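Local coordinates for Lmo0135 protein (Listeria monocytogenes EGD-e, PDB 5ISU), which is an extracellular substrate-binding protein of an ABC transporter, probably serving in peptide uptake, at residues Leu472-Ala484 / Thr490-Glu502. Sequence-based numbering, arbitrary orientation.
Sequences LALDSRYGGQKAA and TMFRDLSKLYLTE
L500 turns CG away from its backbone N (chi1 180°), which lays CD1 over one face of the Y478 ring, whereas Y499, with CG between its backbone N and carbonyl carbon (chi1 57°), folds its ring back over G479. Two CH-pi contacts result: L500 CD1 stands 3.8 Å from the centroid of the Y478 ring, and G479 CA lies over the face of the Y499 ring. In the antiparallel register the Y478-L500 pair lies on one face of the two-stranded sheet and the G479-Y499 pair on the other. G479 N donates to Y499 O at 2.9 Å and Y499 N returns a bond to G479 O, the latter from above the carbonyl plane; T501 N to R477 O, at an N-H...O angle of 164°, extends the pairing. R477 packs beside L500, its guanidinium face near CD1, while R477 NE and D475 OD2 form a salt bridge whose hydrogen bond is weak; N230 is a second partner of OD2.

Farther along, the short helix 481-484 ends against residues 492-494. A484 O accepts from both R493 N (3.0 Å) and D494 N (3.1 Å), the second in the carbonyl plane on a lone pair. R493 NH2 adds a weak bond to A483 O, although T485 is the stronger partner of this side chain. A484 CB touches F492 CD1 at 3.6 Å and L498 CD2 at 3.8 Å, and L472 CD1 covers one face of the F492 ring. On the other methyl, L472 CD2 meets M491 CG at 3.5 Å.

Strand 462-475 of the mixed sheet is thereby joined to the C-terminal tail, with Y478 and L498 also touching strand 19-24. Backbone bonds fix the tail's path at both ends, the doubly gripped A484 carbonyl holds the helix terminus, L498 packs between the two sets of bonds, and L472 against M491 and F492 extends the apolar contact beyond the A484 carbonyl.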
ATOM      1  N   LEU A 472      -5.941   1.409 -15.004  1.00 38.50           N
ATOM      2  CA  LEU A 472      -5.637   2.721 -15.553  1.00 40.08           C
ATOM      3  C   LEU A 472      -6.134   2.819 -16.982  1.00 41.10           C
ATOM      4  O   LEU A 472      -6.161   1.829 -17.723  1.00 42.92           O
ATOM      5  CB  LEU A 472      -4.137   2.947 -15.666  1.00 40.11           C
ATOM      6  CG  LEU A 472      -3.311   2.955 -14.402  1.00 42.50           C
ATOM      7  CD1 LEU A 472      -1.846   2.973 -14.802  1.00 42.40           C
ATOM      8  CD2 LEU A 472      -3.689   4.131 -13.510  1.00 42.88           C
ATOM      9  N   ALA A 473      -6.439   4.046 -17.380  1.00 40.01           N
ATOM     10  CA  ALA A 473      -6.794   4.354 -18.740  1.00 41.07           C
ATOM     11  C   ALA A 473      -5.767   5.396 -19.175  1.00 40.86           C
ATOM     12  O   ALA A 473      -5.590   6.415 -18.497  1.00 38.78           O
ATOM     13  CB  ALA A 473      -8.205   4.901 -18.826  1.00 42.77           C
ATOM     14  N   LEU A 474      -5.079   5.115 -20.279  1.00 41.52           N
ATOM     15  CA  LEU A 474      -4.048   5.997 -20.833  1.00 42.44           C
ATOM     16  C   LEU A 474      -4.372   6.334 -22.287  1.00 42.31           C
ATOM     17  O   LEU A 474      -4.462   5.436 -23.108  1.00 42.09           O
ATOM     18  CB  LEU A 474      -2.675   5.307 -20.794  1.00 40.89           C
ATOM     19  CG  LEU A 474      -1.524   6.077 -21.463  1.00 42.44           C
ATOM     20  CD1 LEU A 474      -1.350   7.401 -20.745  1.00 43.66           C
ATOM     21  CD2 LEU A 474      -0.190   5.322 -21.489  1.00 42.04           C
ATOM     22  N   ASP A 475      -4.492   7.626 -22.592  1.00 42.98           N
ATOM     23  CA  ASP A 475      -4.763   8.127 -23.950  1.00 46.84           C
ATOM     24  C   ASP A 475      -3.836   7.375 -24.947  1.00 48.19           C
ATOM     25  O   ASP A 475      -2.593   7.338 -24.775  1.00 45.38           O
ATOM     26  CB  ASP A 475      -4.587   9.657 -23.950  1.00 47.63           C
ATOM     27  CG  ASP A 475      -4.739  10.305 -25.324  1.00 53.00           C
ATOM     28  OD1 ASP A 475      -4.674   9.626 -26.380  1.00 54.41           O
ATOM     29  OD2 ASP A 475      -4.862  11.553 -25.344  1.00 56.96           O
ATOM     30  N   SER A 476      -4.460   6.764 -25.960  1.00 49.08           N
ATOM     31  CA  SER A 476      -3.757   5.941 -26.959  1.00 51.98           C
ATOM     32  C   SER A 476      -2.642   6.622 -27.716  1.00 50.48           C
ATOM     33  O   SER A 476      -1.809   5.942 -28.280  1.00 53.79           O
ATOM     34  CB  SER A 476      -4.735   5.274 -27.943  1.00 56.45           C
ATOM     35  OG  SER A 476      -5.396   4.201 -27.297  1.00 61.58           O
ATOM     36  N   ARG A 477      -2.609   7.947 -27.717  1.00 51.80           N
ATOM     37  CA  ARG A 477      -1.520   8.678 -28.359  1.00 53.85           C
ATOM     38  C   ARG A 477      -0.194   8.587 -27.554  1.00 52.84           C
ATOM     39  O   ARG A 477       0.858   8.992 -28.058  1.00 55.47           O
ATOM     40  CB  ARG A 477      -1.888  10.154 -28.513  1.00 57.73           C
ATOM     41  CG  ARG A 477      -3.184  10.440 -29.274  1.00 61.74           C
ATOM     42  CD  ARG A 477      -3.454  11.934 -29.350  1.00 66.64           C
ATOM     43  NE  ARG A 477      -3.383  12.560 -28.031  1.00 71.58           N
ATOM     44  CZ  ARG A 477      -3.419  13.872 -27.797  1.00 78.79           C
ATOM     45  NH1 ARG A 477      -3.554  14.743 -28.797  1.00 84.77           N
ATOM     46  NH2 ARG A 477      -3.320  14.316 -26.542  1.00 79.02           N
ATOM     47  N   TYR A 478      -0.238   8.058 -26.324  1.00 48.54           N
ATOM     48  CA  TYR A 478       0.959   7.971 -25.479  1.00 46.14           C
ATOM     49  C   TYR A 478       1.563   6.567 -25.443  1.00 45.52           C
ATOM     50  O   TYR A 478       0.862   5.586 -25.219  1.00 49.20           O
ATOM     51  CB  TYR A 478       0.648   8.426 -24.036  1.00 44.60           C
ATOM     52  CG  TYR A 478       0.308   9.894 -23.912  1.00 45.37           C
ATOM     53  CD1 TYR A 478      -0.969  10.350 -24.180  1.00 46.85           C
ATOM     54  CD2 TYR A 478       1.270  10.829 -23.515  1.00 45.59           C
ATOM     55  CE1 TYR A 478      -1.291  11.693 -24.078  1.00 48.97           C
ATOM     56  CE2 TYR A 478       0.960  12.176 -23.393  1.00 47.87           C
ATOM     57  CZ  TYR A 478      -0.331  12.606 -23.679  1.00 49.97           C
ATOM     58  OH  TYR A 478      -0.669  13.940 -23.594  1.00 50.15           O
ATOM     59  N   GLY A 479       2.868   6.474 -25.665  1.00 43.51           N
ATOM     60  CA  GLY A 479       3.556   5.197 -25.607  1.00 44.03           C
ATOM     61  C   GLY A 479       4.447   5.134 -24.378  1.00 43.86           C
ATOM     62  O   GLY A 479       4.511   6.089 -23.582  1.00 40.48           O
ATOM     63  N   GLY A 480       5.110   3.988 -24.224  1.00 45.12           N
ATOM     64  CA  GLY A 480       6.071   3.749 -23.146  1.00 44.66           C
ATOM     65  C   GLY A 480       5.543   3.281 -21.811  1.00 45.24           C
ATOM     66  O   GLY A 480       6.259   3.345 -20.817  1.00 43.53           O
ATOM     67  N   GLN A 481       4.308   2.789 -21.775  1.00 47.24           N
ATOM     68  CA  GLN A 481       3.708   2.326 -20.521  1.00 47.03           C
ATOM     69  C   GLN A 481       4.473   1.146 -19.892  1.00 49.46           C
ATOM     70  O   GLN A 481       4.551   1.038 -18.665  1.00 46.19           O
ATOM     71  CB  GLN A 481       2.230   1.966 -20.722  1.00 49.71           C
ATOM     72  CG  GLN A 481       1.969   0.748 -21.609  1.00 53.98           C
ATOM     73  CD  GLN A 481       0.504   0.609 -22.032  1.00 61.79           C
ATOM     74  OE1 GLN A 481      -0.107   1.554 -22.553  1.00 68.12           O
ATOM     75  NE2 GLN A 481      -0.050  -0.592 -21.865  1.00 65.38           N
ATOM     76  N   LYS A 482       5.047   0.282 -20.731  1.00 50.35           N
ATOM     77  CA  LYS A 482       5.801  -0.893 -20.262  1.00 53.35           C
ATOM     78  C   LYS A 482       7.015  -0.411 -19.436  1.00 47.34           C
ATOM     79  O   LYS A 482       7.205  -0.795 -18.292  1.00 44.57           O
ATOM     80  CB  LYS A 482       6.262  -1.730 -21.471  1.00 60.78           C
ATOM     81  CG  LYS A 482       6.170  -3.242 -21.292  1.00 70.30           C
ATOM     82  CD  LYS A 482       6.412  -3.958 -22.629  1.00 79.43           C
ATOM     83  CE  LYS A 482       5.638  -5.271 -22.746  1.00 86.85           C
ATOM     84  NZ  LYS A 482       5.907  -6.257 -21.661  1.00 90.48           N
ATOM     85  N   ALA A 483       7.761   0.503 -20.032  1.00 43.70           N
ATOM     86  CA  ALA A 483       8.949   1.077 -19.447  1.00 41.39           C
ATOM     87  C   ALA A 483       8.640   1.956 -18.234  1.00 40.10           C
ATOM     88  O   ALA A 483       9.427   1.995 -17.291  1.00 38.83           O
ATOM     89  CB  ALA A 483       9.721   1.871 -20.503  1.00 40.31           C
ATOM     90  N   ALA A 484       7.502   2.646 -18.240  1.00 39.56           N
ATOM     91  CA  ALA A 484       7.146   3.496 -17.100  1.00 37.48           C
ATOM     92  C   ALA A 484       6.738   2.666 -15.867  1.00 38.55           C
ATOM     93  O   ALA A 484       6.754   3.171 -14.741  1.00 36.52           O
ATOM     94  CB  ALA A 484       6.060   4.473 -17.487  1.00 36.72           C
ATOM     95  N   THR A 490       0.786   4.736  -7.027  1.00 39.31           N
ATOM     96  CA  THR A 490       1.195   5.900  -7.816  1.00 38.07           C
ATOM     97  C   THR A 490       0.964   5.850  -9.304  1.00 39.80           C
ATOM     98  O   THR A 490       1.414   6.746 -10.007  1.00 42.47           O
ATOM     99  CB  THR A 490       2.697   6.122  -7.642  1.00 36.92           C
ATOM    100  OG1 THR A 490       3.418   5.094  -8.341  1.00 36.45           O
ATOM    101  CG2 THR A 490       3.066   6.106  -6.142  1.00 37.91           C
ATOM    102  N   MET A 491       0.274   4.815  -9.772  1.00 40.87           N
ATOM    103  CA  MET A 491      -0.008   4.573 -11.202  1.00 41.92           C
ATOM    104  C   MET A 491       1.232   4.082 -11.896  1.00 37.76           C
ATOM    105  O   MET A 491       1.261   2.949 -12.333  1.00 38.62           O
ATOM    106  CB  MET A 491      -0.604   5.770 -11.950  1.00 43.01           C
ATOM    107  CG  MET A 491      -1.889   6.295 -11.355  1.00 47.45           C
ATOM    108  SD  MET A 491      -2.465   7.695 -12.324  1.00 51.83           S
ATOM    109  CE  MET A 491      -3.800   8.281 -11.301  1.00 50.97           C
ATOM    110  N   PHE A 492       2.250   4.923 -12.008  1.00 36.57           N
ATOM    111  CA  PHE A 492       3.487   4.513 -12.650  1.00 36.36           C
ATOM    112  C   PHE A 492       4.678   4.750 -11.743  1.00 36.00           C
ATOM    113  O   PHE A 492       4.629   5.589 -10.821  1.00 35.43           O
ATOM    114  CB  PHE A 492       3.716   5.257 -13.956  1.00 37.34           C
ATOM    115  CG  PHE A 492       2.809   4.835 -15.077  1.00 37.69           C
ATOM    116  CD1 PHE A 492       3.044   3.653 -15.758  1.00 39.23           C
ATOM    117  CD2 PHE A 492       1.780   5.647 -15.499  1.00 37.74           C
ATOM    118  CE1 PHE A 492       2.242   3.261 -16.813  1.00 38.05           C
ATOM    119  CE2 PHE A 492       0.979   5.269 -16.560  1.00 38.68           C
ATOM    120  CZ  PHE A 492       1.204   4.066 -17.211  1.00 38.58           C
ATOM    121  N   ARG A 493       5.748   4.017 -12.046  1.00 34.40           N
ATOM    122  CA  ARG A 493       6.995   4.078 -11.308  1.00 34.27           C
ATOM    123  C   ARG A 493       7.759   5.291 -11.746  1.00 34.00           C
ATOM    124  O   ARG A 493       8.279   6.045 -10.900  1.00 34.05           O
ATOM    125  CB  ARG A 493       7.825   2.824 -11.599  1.00 36.26           C
ATOM    126  CG  ARG A 493       9.156   2.683 -10.847  1.00 37.32           C
ATOM    127  CD  ARG A 493       9.944   1.464 -11.345  1.00 37.60           C
ATOM    128  NE  ARG A 493      10.117   1.534 -12.799  1.00 39.11           N
ATOM    129  CZ  ARG A 493      11.038   2.250 -13.437  1.00 38.24           C
ATOM    130  NH1 ARG A 493      11.940   2.944 -12.778  1.00 38.36           N
ATOM    131  NH2 ARG A 493      11.046   2.276 -14.757  1.00 40.04           N
ATOM    132  N   ASP A 494       7.795   5.503 -13.065  1.00 32.42           N
ATOM    133  CA  ASP A 494       8.565   6.579 -13.632  1.00 34.59           C
ATOM    134  C   ASP A 494       7.916   7.132 -14.915  1.00 36.95           C
ATOM    135  O   ASP A 494       7.992   6.533 -15.991  1.00 36.03           O
ATOM    136  CB  ASP A 494       9.984   6.066 -13.920  1.00 34.98           C
ATOM    137  CG  ASP A 494      10.965   7.182 -14.291  1.00 36.52           C
ATOM    138  OD1 ASP A 494      10.542   8.332 -14.542  1.00 36.87           O
ATOM    139  OD2 ASP A 494      12.185   6.905 -14.329  1.00 38.30           O
ATOM    140  N   LEU A 495       7.324   8.311 -14.772  1.00 37.48           N
ATOM    141  CA  LEU A 495       6.638   8.997 -15.854  1.00 39.32           C
ATOM    142  C   LEU A 495       7.556   9.541 -16.955  1.00 40.19           C
ATOM    143  O   LEU A 495       7.059   9.928 -18.008  1.00 38.93           O
ATOM    144  CB  LEU A 495       5.813  10.157 -15.272  1.00 39.50           C
ATOM    145  CG  LEU A 495       4.623   9.814 -14.366  1.00 38.23           C
ATOM    146  CD1 LEU A 495       4.104  11.040 -13.636  1.00 38.15           C
ATOM    147  CD2 LEU A 495       3.515   9.199 -15.192  1.00 40.83           C
ATOM    148  N   SER A 496       8.870   9.599 -16.701  1.00 38.95           N
ATOM    149  CA  SER A 496       9.832  10.111 -17.685  1.00 40.21           C
ATOM    150  C   SER A 496       9.968   9.187 -18.890  1.00 41.93           C
ATOM    151  O   SER A 496      10.511   9.606 -19.925  1.00 42.71           O
ATOM    152  CB  SER A 496      11.224  10.312 -17.054  1.00 40.75           C
ATOM    153  OG  SER A 496      11.804   9.072 -16.690  1.00 39.33           O
ATOM    154  N   LYS A 497       9.499   7.938 -18.747  1.00 41.22           N
ATOM    155  CA  LYS A 497       9.492   6.962 -19.848  1.00 42.15           C
ATOM    156  C   LYS A 497       8.289   7.099 -20.802  1.00 42.06           C
ATOM    157  O   LYS A 497       8.313   6.536 -21.914  1.00 43.07           O
ATOM    158  CB  LYS A 497       9.555   5.530 -19.312  1.00 41.43           C
ATOM    159  CG  LYS A 497      10.722   5.262 -18.353  1.00 43.58           C
ATOM    160  CD  LYS A 497      12.069   5.730 -18.889  1.00 45.69           C
ATOM    161  CE  LYS A 497      13.164   5.513 -17.852  1.00 48.39           C
ATOM    162  NZ  LYS A 497      14.438   6.130 -18.298  1.00 50.30           N
ATOM    163  N   LEU A 498       7.243   7.821 -20.396  1.00 40.97           N
ATOM    164  CA  LEU A 498       6.073   7.998 -21.292  1.00 42.07           C
ATOM    165  C   LEU A 498       6.422   8.985 -22.392  1.00 43.22           C
ATOM    166  O   LEU A 498       7.268   9.853 -22.203  1.00 45.12           O
ATOM    167  CB  LEU A 498       4.833   8.481 -20.528  1.00 41.26           C
ATOM    168  CG  LEU A 498       4.275   7.548 -19.446  1.00 41.25           C
ATOM    169  CD1 LEU A 498       3.077   8.193 -18.771  1.00 41.22           C
ATOM    170  CD2 LEU A 498       3.893   6.193 -20.023  1.00 41.59           C
ATOM    171  N   TYR A 499       5.792   8.849 -23.553  1.00 45.30           N
ATOM    172  CA  TYR A 499       6.078   9.762 -24.661  1.00 47.18           C
ATOM    173  C   TYR A 499       4.852   9.972 -25.507  1.00 48.68           C
ATOM    174  O   TYR A 499       4.014   9.083 -25.614  1.00 47.51           O
ATOM    175  CB  TYR A 499       7.265   9.259 -25.504  1.00 46.99           C
ATOM    176  CG  TYR A 499       7.105   7.862 -26.085  1.00 49.23           C
ATOM    177  CD1 TYR A 499       6.422   7.657 -27.288  1.00 53.22           C
ATOM    178  CD2 TYR A 499       7.666   6.747 -25.456  1.00 50.34           C
ATOM    179  CE1 TYR A 499       6.270   6.380 -27.821  1.00 52.62           C
ATOM    180  CE2 TYR A 499       7.525   5.470 -25.989  1.00 50.33           C
ATOM    181  CZ  TYR A 499       6.830   5.299 -27.171  1.00 51.44           C
ATOM    182  OH  TYR A 499       6.686   4.051 -27.706  1.00 55.55           O
ATOM    183  N   LEU A 500       4.745  11.154 -26.105  1.00 51.76           N
ATOM    184  CA  LEU A 500       3.589  11.491 -26.936  1.00 58.00           C
ATOM    185  C   LEU A 500       3.906  11.282 -28.400  1.00 59.44           C
ATOM    186  O   LEU A 500       4.877  11.834 -28.905  1.00 60.17           O
ATOM    187  CB  LEU A 500       3.189  12.953 -26.721  1.00 59.86           C
ATOM    188  CG  LEU A 500       2.000  13.488 -27.519  1.00 62.80           C
ATOM    189  CD1 LEU A 500       0.725  12.731 -27.194  1.00 63.78           C
ATOM    190  CD2 LEU A 500       1.819  14.967 -27.234  1.00 65.55           C
ATOM    191  N   THR A 501       3.078  10.486 -29.066  1.00 66.82           N
ATOM    192  CA  THR A 501       3.177  10.224 -30.500  1.00 70.93           C
ATOM    193  C   THR A 501       2.137  11.105 -31.201  1.00 82.04           C
ATOM    194  O   THR A 501       0.967  10.728 -31.305  1.00 86.32           O
ATOM    195  CB  THR A 501       2.871   8.742 -30.810  1.00 68.99           C
ATOM    196  OG1 THR A 501       3.789   7.905 -30.103  1.00 65.75           O
ATOM    197  CG2 THR A 501       2.968   8.455 -32.308  1.00 70.86           C
ATOM    198  N   GLU A 502       2.551  12.287 -31.653  1.00 94.40           N
ATOM    199  CA  GLU A 502       1.634  13.195 -32.368  1.00104.15           C
ATOM    200  C   GLU A 502       1.790  13.019 -33.882  1.00109.84           C
ATOM    201  O   GLU A 502       1.031  13.584 -34.673  1.00110.54           O
ATOM    202  CB  GLU A 502       1.853  14.663 -31.970  1.00108.29           C
ATOM    203  CG  GLU A 502       3.275  15.186 -32.175  1.00113.67           C
ATOM    204  CD  GLU A 502       3.407  16.687 -31.942  1.00117.98           C
ATOM    205  OE1 GLU A 502       4.412  17.102 -31.319  1.00119.76           O
ATOM    206  OE2 GLU A 502       2.508  17.453 -32.364  1.00118.31           O
ATOM    207  OXT GLU A 502       2.680  12.303 -34.353  1.00112.38           O
TER